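Local coordinates for protein ORF48 (Lactococcus phage TP901-1, PDB 3UH8) that is a structural component of the phage baseplate, its N-terminal immunoglobulin-like domain probably belonging to the part that holds the host-adhesion apparatus together, at residues A[46-51]-A[110-115]; A[67-72]-A[77-82]. All blocks are in the same frame, centred on the assembly; numbering follows the deposited sequence.

Contact 1 (A[46-51]-A[110-115]); sequences EGLQPF and EQFSTR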
loop_
_atom_site.group_PDB
_atom_site.type_symbol
_atom_site.label_atom_id
_atom_site.label_comp_id
_atom_site.label_asym_id
_atom_site.label_seq_id
_atom_site.Cartn_x
_atom_site.Cartn_y
_atom_site.Cartn_z
ATOM N N GLU A 46 -11.431 6.573 -8.805
ATOM C CA GLU A 46 -11.900 6.207 -10.146
ATOM C C GLU A 46 -11.073 6.944 -11.185
ATOM O O GLU A 46 -10.884 8.162 -11.087
ATOM C CB GLU A 46 -13.391 6.551 -10.328
ATOM C CG GLU A 46 -14.288 5.993 -9.237
ATOM C CD GLU A 46 -15.781 5.945 -9.508
ATOM O OE1 GLU A 46 -16.238 6.500 -10.535
ATOM O OE2 GLU A 46 -16.502 5.370 -8.663
ATOM N N GLY A 47 -10.552 6.185 -12.140
ATOM C CA GLY A 47 -9.695 6.703 -13.194
ATOM C C GLY A 47 -8.245 6.834 -12.771
ATOM O O GLY A 47 -7.423 7.332 -13.543
ATOM N N LEU A 48 -7.920 6.394 -11.536
ATOM C CA LEU A 48 -6.564 6.432 -10.989
ATOM C C LEU A 48 -6.055 5.034 -10.672
ATOM O O LEU A 48 -6.825 4.162 -10.256
ATOM C CB LEU A 48 -6.454 7.341 -9.747
ATOM C CG LEU A 48 -6.792 8.833 -9.913
ATOM C CD1 LEU A 48 -6.781 9.539 -8.579
ATOM C CD2 LEU A 48 -5.828 9.528 -10.854
ATOM N N GLN A 49 -4.746 4.833 -10.870
ATOM C CA GLN A 49 -4.045 3.575 -10.642
ATOM C C GLN A 49 -3.234 3.640 -9.338
ATOM O O GLN A 49 -2.387 4.528 -9.198
ATOM C CB GLN A 49 -3.149 3.263 -11.856
ATOM C CG GLN A 49 -2.153 2.112 -11.694
ATOM C CD GLN A 49 -2.802 0.761 -11.589
ATOM O OE1 GLN A 49 -3.797 0.466 -12.258
ATOM N NE2 GLN A 49 -2.236 -0.093 -10.751
ATOM N N PRO A 50 -3.476 2.723 -8.372
ATOM C CA PRO A 50 -2.691 2.756 -7.127
ATOM C C PRO A 50 -1.296 2.158 -7.288
ATOM O O PRO A 50 -1.107 1.194 -8.030
ATOM C CB PRO A 50 -3.541 1.963 -6.133
ATOM C CG PRO A 50 -4.467 1.144 -6.952
ATOM C CD PRO A 50 -4.445 1.608 -8.375
ATOM N N PHE A 51 -0.321 2.747 -6.590
ATOM C CA PHE A 51 1.071 2.311 -6.618
ATOM C C PHE A 51 1.608 2.093 -5.217
ATOM O O PHE A 51 1.399 2.930 -4.337
ATOM C CB PHE A 51 1.943 3.330 -7.368
ATOM C CG PHE A 51 1.882 3.217 -8.871
ATOM C CD1 PHE A 51 2.809 2.449 -9.563
ATOM C CD2 PHE A 51 0.899 3.875 -9.596
ATOM C CE1 PHE A 51 2.752 2.343 -10.956
ATOM C CE2 PHE A 51 0.852 3.780 -10.989
ATOM C CZ PHE A 51 1.770 3.004 -11.658
ATOM N N GLU A 110 1.015 11.470 -10.330
ATOM C CA GLU A 110 0.300 11.365 -9.060
ATOM C C GLU A 110 -0.708 12.489 -8.850
ATOM O O GLU A 110 -0.338 13.665 -8.849
ATOM C CB GLU A 110 1.274 11.280 -7.873
ATOM C CG GLU A 110 0.563 11.118 -6.541
ATOM C CD GLU A 110 1.362 11.556 -5.337
ATOM O OE1 GLU A 110 1.386 12.776 -5.055
ATOM O OE2 GLU A 110 1.952 10.679 -4.666
ATOM N N GLN A 111 -1.976 12.109 -8.639
ATOM C CA GLN A 111 -3.072 13.036 -8.368
ATOM C C GLN A 111 -3.194 13.282 -6.868
ATOM O O GLN A 111 -3.542 14.389 -6.459
ATOM C CB GLN A 111 -4.383 12.510 -8.974
ATOM C CG GLN A 111 -4.860 13.251 -10.237
ATOM C CD GLN A 111 -3.772 13.729 -11.183
ATOM O OE1 GLN A 111 -3.621 14.931 -11.426
ATOM N NE2 GLN A 111 -2.993 12.810 -11.744
ATOM N N PHE A 112 -2.878 12.250 -6.057
ATOM C CA PHE A 112 -2.874 12.257 -4.590
ATOM C C PHE A 112 -2.261 10.953 -4.053
ATOM O O PHE A 112 -2.089 9.991 -4.807
ATOM C CB PHE A 112 -4.291 12.485 -4.010
ATOM C CG PHE A 112 -5.156 11.254 -3.890
ATOM C CD1 PHE A 112 -5.356 10.641 -2.658
ATOM C CD2 PHE A 112 -5.767 10.702 -5.007
ATOM C CE1 PHE A 112 -6.147 9.495 -2.550
ATOM C CE2 PHE A 112 -6.568 9.562 -4.895
ATOM C CZ PHE A 112 -6.744 8.962 -3.668
ATOM N N SER A 113 -1.974 10.912 -2.743
ATOM C CA SER A 113 -1.398 9.738 -2.091
ATOM C C SER A 113 -1.867 9.587 -0.654
ATOM O O SER A 113 -2.400 10.536 -0.073
ATOM C CB SER A 113 0.128 9.803 -2.129
ATOM O OG SER A 113 0.621 11.009 -1.566
ATOM N N THR A 114 -1.665 8.389 -0.082
ATOM C CA THR A 114 -1.979 8.117 1.317
ATOM C C THR A 114 -0.791 8.610 2.136
ATOM O O THR A 114 0.284 8.885 1.590
ATOM C CB THR A 114 -2.174 6.600 1.586
ATOM O OG1 THR A 114 -0.930 5.909 1.427
ATOM C CG2 THR A 114 -3.266 5.964 0.735
ATOM N N ARG A 115 -0.966 8.678 3.447
ATOM C CA ARG A 115 0.121 9.051 4.332
ATOM C C ARG A 115 0.881 7.783 4.666
ATOM O O ARG A 115 0.325 6.692 4.505
ATOM C CB ARG A 115 -0.429 9.755 5.563
ATOM C CG ARG A 115 -0.874 11.166 5.195
ATOM C CD ARG A 115 -1.605 11.885 6.302
ATOM N NE ARG A 115 -0.896 11.793 7.577
ATOM C CZ ARG A 115 -0.265 12.804 8.162
ATOM N NH1 ARG A 115 -0.267 14.009 7.605
ATOM N NH2 ARG A 115 0.350 12.626 9.323
#
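Leu48 is the one residue of 46-51 that reaches across to 110-115, and it does so with both methyls of its forked end. All the touching is apolar: no hydrogen bond joins the two segments, whose nearest CA atoms, those of Leu48 and Gln111, are 7.9 Å apart. Both methyls of the fork, Leu48 CD1 and CD2, rest against Gln111 CB, each 3.8 Å away, and CD2 also reaches Gln111 CG at 3.9 Å. The side chains meet here at about a right angle, and the contact stays with the aliphatic CB and CG of the glutamine, not its amide.

The other apolar meeting is with an aromatic edge. Leu48 CD1 lies near the plane of the Phe112 ring, 3.7 Å from Phe112 CE2, so the methyl abuts the rim of the ring and does not lie over it. With chi1 at 84°, Phe112 CG sits between its backbone N and carbonyl carbon, which swings the far end of the ring toward the leucine. Phe112 also stacks on Phe100 and makes a cation-pi contact with Lys43.

At the surface of the immunoglobulin-like domain, the loop leading into strand 49-54 thus packs on the corner before strand 112-122, burying 121 Å². Both strands flank strand 92-103: Gln49 and Phe51 bond to its backbone, Gln111 and Phe112 bond to Phe100, and Leu48 and Gln111 both touch Lys102.

Contact 2 (A[67-72]-A[77-82]); sequences ESVVSF and GTLKYV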
loop_
_atom_site.group_PDB
_atom_site.type_symbol
_atom_site.label_atom_id
_atom_site.label_comp_id
_atom_site.label_asym_id
_atom_site.label_seq_id
_atom_site.Cartn_x
_atom_site.Cartn_y
_atom_site.Cartn_z
ATOM N N GLU A 67 5.851 -0.108 -7.196
ATOM C CA GLU A 67 5.207 -1.260 -7.824
ATOM C C GLU A 67 3.730 -0.977 -8.028
ATOM O O GLU A 67 3.060 -0.514 -7.103
ATOM C CB GLU A 67 5.369 -2.511 -6.954
ATOM C CG GLU A 67 6.803 -2.973 -6.750
ATOM C CD GLU A 67 7.008 -3.915 -5.582
ATOM O OE1 GLU A 67 6.010 -4.492 -5.094
ATOM O OE2 GLU A 67 8.172 -4.084 -5.155
ATOM N N SER A 68 3.219 -1.270 -9.234
ATOM C CA SER A 68 1.804 -1.085 -9.551
ATOM C C SER A 68 0.971 -2.155 -8.851
ATOM O O SER A 68 1.334 -3.336 -8.884
ATOM C CB SER A 68 1.579 -1.124 -11.060
ATOM O OG SER A 68 1.729 -2.428 -11.594
ATOM N N VAL A 69 -0.117 -1.732 -8.188
ATOM C CA VAL A 69 -1.046 -2.615 -7.475
ATOM C C VAL A 69 -1.957 -3.268 -8.526
ATOM O O VAL A 69 -2.526 -2.567 -9.368
ATOM C CB VAL A 69 -1.824 -1.849 -6.366
ATOM C CG1 VAL A 69 -2.928 -2.706 -5.746
ATOM C CG2 VAL A 69 -0.877 -1.339 -5.282
ATOM N N VAL A 70 -2.058 -4.607 -8.497
ATOM C CA VAL A 70 -2.836 -5.375 -9.472
ATOM C C VAL A 70 -4.352 -5.256 -9.269
ATOM O O VAL A 70 -5.032 -4.791 -10.179
ATOM C CB VAL A 70 -2.341 -6.844 -9.638
ATOM C CG1 VAL A 70 -3.081 -7.564 -10.767
ATOM C CG2 VAL A 70 -0.835 -6.897 -9.879
ATOM N N SER A 71 -4.875 -5.651 -8.094
ATOM C CA SER A 71 -6.316 -5.630 -7.812
ATOM C C SER A 71 -6.763 -4.464 -6.937
ATOM O O SER A 71 -6.145 -4.189 -5.905
ATOM C CB SER A 71 -6.762 -6.954 -7.202
ATOM O OG SER A 71 -6.341 -8.046 -8.002
ATOM N N PHE A 72 -7.854 -3.789 -7.353
ATOM C CA PHE A 72 -8.435 -2.645 -6.646
ATOM C C PHE A 72 -9.880 -2.366 -7.037
ATOM O O PHE A 72 -10.271 -2.567 -8.185
ATOM C CB PHE A 72 -7.578 -1.366 -6.816
ATOM C CG PHE A 72 -7.350 -0.898 -8.236
ATOM C CD1 PHE A 72 -8.139 0.103 -8.789
ATOM C CD2 PHE A 72 -6.330 -1.441 -9.010
ATOM C CE1 PHE A 72 -7.922 0.542 -10.101
ATOM C CE2 PHE A 72 -6.122 -1.007 -10.322
ATOM C CZ PHE A 72 -6.912 -0.014 -10.856
ATOM N N GLY A 77 -13.140 2.266 -2.628
ATOM C CA GLY A 77 -11.885 2.725 -2.049
ATOM C C GLY A 77 -11.018 1.633 -1.460
ATOM O O GLY A 77 -10.344 1.865 -0.453
ATOM N N THR A 78 -11.022 0.435 -2.077
ATOM C CA THR A 78 -10.218 -0.692 -1.600
ATOM C C THR A 78 -9.172 -1.142 -2.602
ATOM O O THR A 78 -9.345 -0.967 -3.810
ATOM C CB THR A 78 -11.082 -1.875 -1.138
ATOM O OG1 THR A 78 -11.816 -2.402 -2.241
ATOM C CG2 THR A 78 -12.003 -1.525 0.013
ATOM N N LEU A 79 -8.086 -1.735 -2.090
ATOM C CA LEU A 79 -7.000 -2.280 -2.899
ATOM C C LEU A 79 -6.393 -3.523 -2.255
ATOM O O LEU A 79 -6.433 -3.676 -1.030
ATOM C CB LEU A 79 -5.921 -1.220 -3.231
ATOM C CG LEU A 79 -5.110 -0.594 -2.083
ATOM C CD1 LEU A 79 -3.899 -1.444 -1.729
ATOM C CD2 LEU A 79 -4.627 0.782 -2.468
ATOM N N LYS A 80 -5.802 -4.388 -3.083
ATOM C CA LYS A 80 -5.127 -5.596 -2.639
ATOM C C LYS A 80 -3.731 -5.610 -3.254
ATOM O O LYS A 80 -3.597 -5.724 -4.474
ATOM C CB LYS A 80 -5.938 -6.850 -3.025
ATOM C CG LYS A 80 -5.331 -8.160 -2.536
ATOM C CD LYS A 80 -6.148 -9.351 -2.995
ATOM C CE LYS A 80 -5.496 -10.653 -2.613
ATOM N NZ LYS A 80 -6.361 -11.814 -2.938
ATOM N N TYR A 81 -2.697 -5.444 -2.414
ATOM C CA TYR A 81 -1.307 -5.465 -2.868
ATOM C C TYR A 81 -0.630 -6.759 -2.413
ATOM O O TYR A 81 -0.597 -7.033 -1.218
ATOM C CB TYR A 81 -0.520 -4.216 -2.387
ATOM C CG TYR A 81 0.983 -4.389 -2.484
ATOM C CD1 TYR A 81 1.634 -4.361 -3.712
ATOM C CD2 TYR A 81 1.746 -4.652 -1.346
ATOM C CE1 TYR A 81 3.007 -4.577 -3.811
ATOM C CE2 TYR A 81 3.122 -4.865 -1.432
ATOM C CZ TYR A 81 3.745 -4.839 -2.668
ATOM O OH TYR A 81 5.098 -5.048 -2.749
ATOM N N VAL A 82 -0.067 -7.522 -3.361
ATOM C CA VAL A 82 0.651 -8.767 -3.061
ATOM C C VAL A 82 2.106 -8.402 -2.764
ATOM O O VAL A 82 2.777 -7.825 -3.625
ATOM C CB VAL A 82 0.509 -9.827 -4.191
ATOM C CG1 VAL A 82 1.331 -11.084 -3.889
ATOM C CG2 VAL A 82 -0.956 -10.193 -4.422
HETATM O O HOH W 1 -0.192 -6.099 -6.259
HETATM O O HOH W 2 -3.061 -7.557 -6.346
#
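Tyr81 reaches along the hairpin to Glu67. Its CB lies 4.1 Å from Val69 CG2, the two side chains crossing at about a right angle. CG stands anti to the backbone N (chi1 163°), sending the ring toward the start of 67-72. At the ring's edge, CE1 and CZ pass close to Glu67 OE1, and at the tip Tyr81 OH donates a 2.6 Å hydrogen bond to that oxygen. The hydroxyl comes in on the syn side, 28° out of the carboxylate plane. Ser84 OG hydrogen-bonds to both Tyr81 OH and Glu67 OE2, so the serine bridges the two side chains.

Farther along, Lys80 N gives a nearly straight bond to Ser71 O (2.8 Å, 166°). Phe72 and Leu79 form a non-hydrogen-bonded antiparallel pair, their CB atoms 4.0 Å apart. Around Val70 two waters bridge the strands. One accepts from Val70 N and Val82 N; the other accepts from Ser71 N and donates to Lys80 O at 2.7 Å. Val69 CG1 also approaches Lys80 O, at 3.3 Å. At the turn, Gly77 and Thr78 both face Asp73 in a G1 beta bulge.

The hairpin lies between strands 49-54 and 30-38, bonded to the first through Glu67 and Val69 and to the second through Gly77, Leu79 and Tyr81. The Tyr81 ring stacks on Phe52 of strand 49-54. Phe98 of strand 92-103 touches Val69, Leu79 and Tyr81, while helix 85-89 meets Glu67 and Tyr81.

From the N terminus the chain passes through strands 2-9, 21-23 and 30-38 before entering contact 1 at 46-51. It next returns as strand 65-73, whose 67-72 part opens contact 2; a short turn brings in 77-82 and closes that hairpin. After helix 85-89, strand 92-103 and the short strand 108-110, the corner at 111 brings the chain back to Leu48 and shuts the wide loop of contact 1, so the hairpin sits wholly within it. The contacts meet directly: Gln49 NE2 probably bonds to Val69 O. Contact 2 joins strands 65-73 and 78-82 within the sheet; contact 1 joins the starts of strands 49-54 and 112-122 at the surface, strand 92-103 pairing with both.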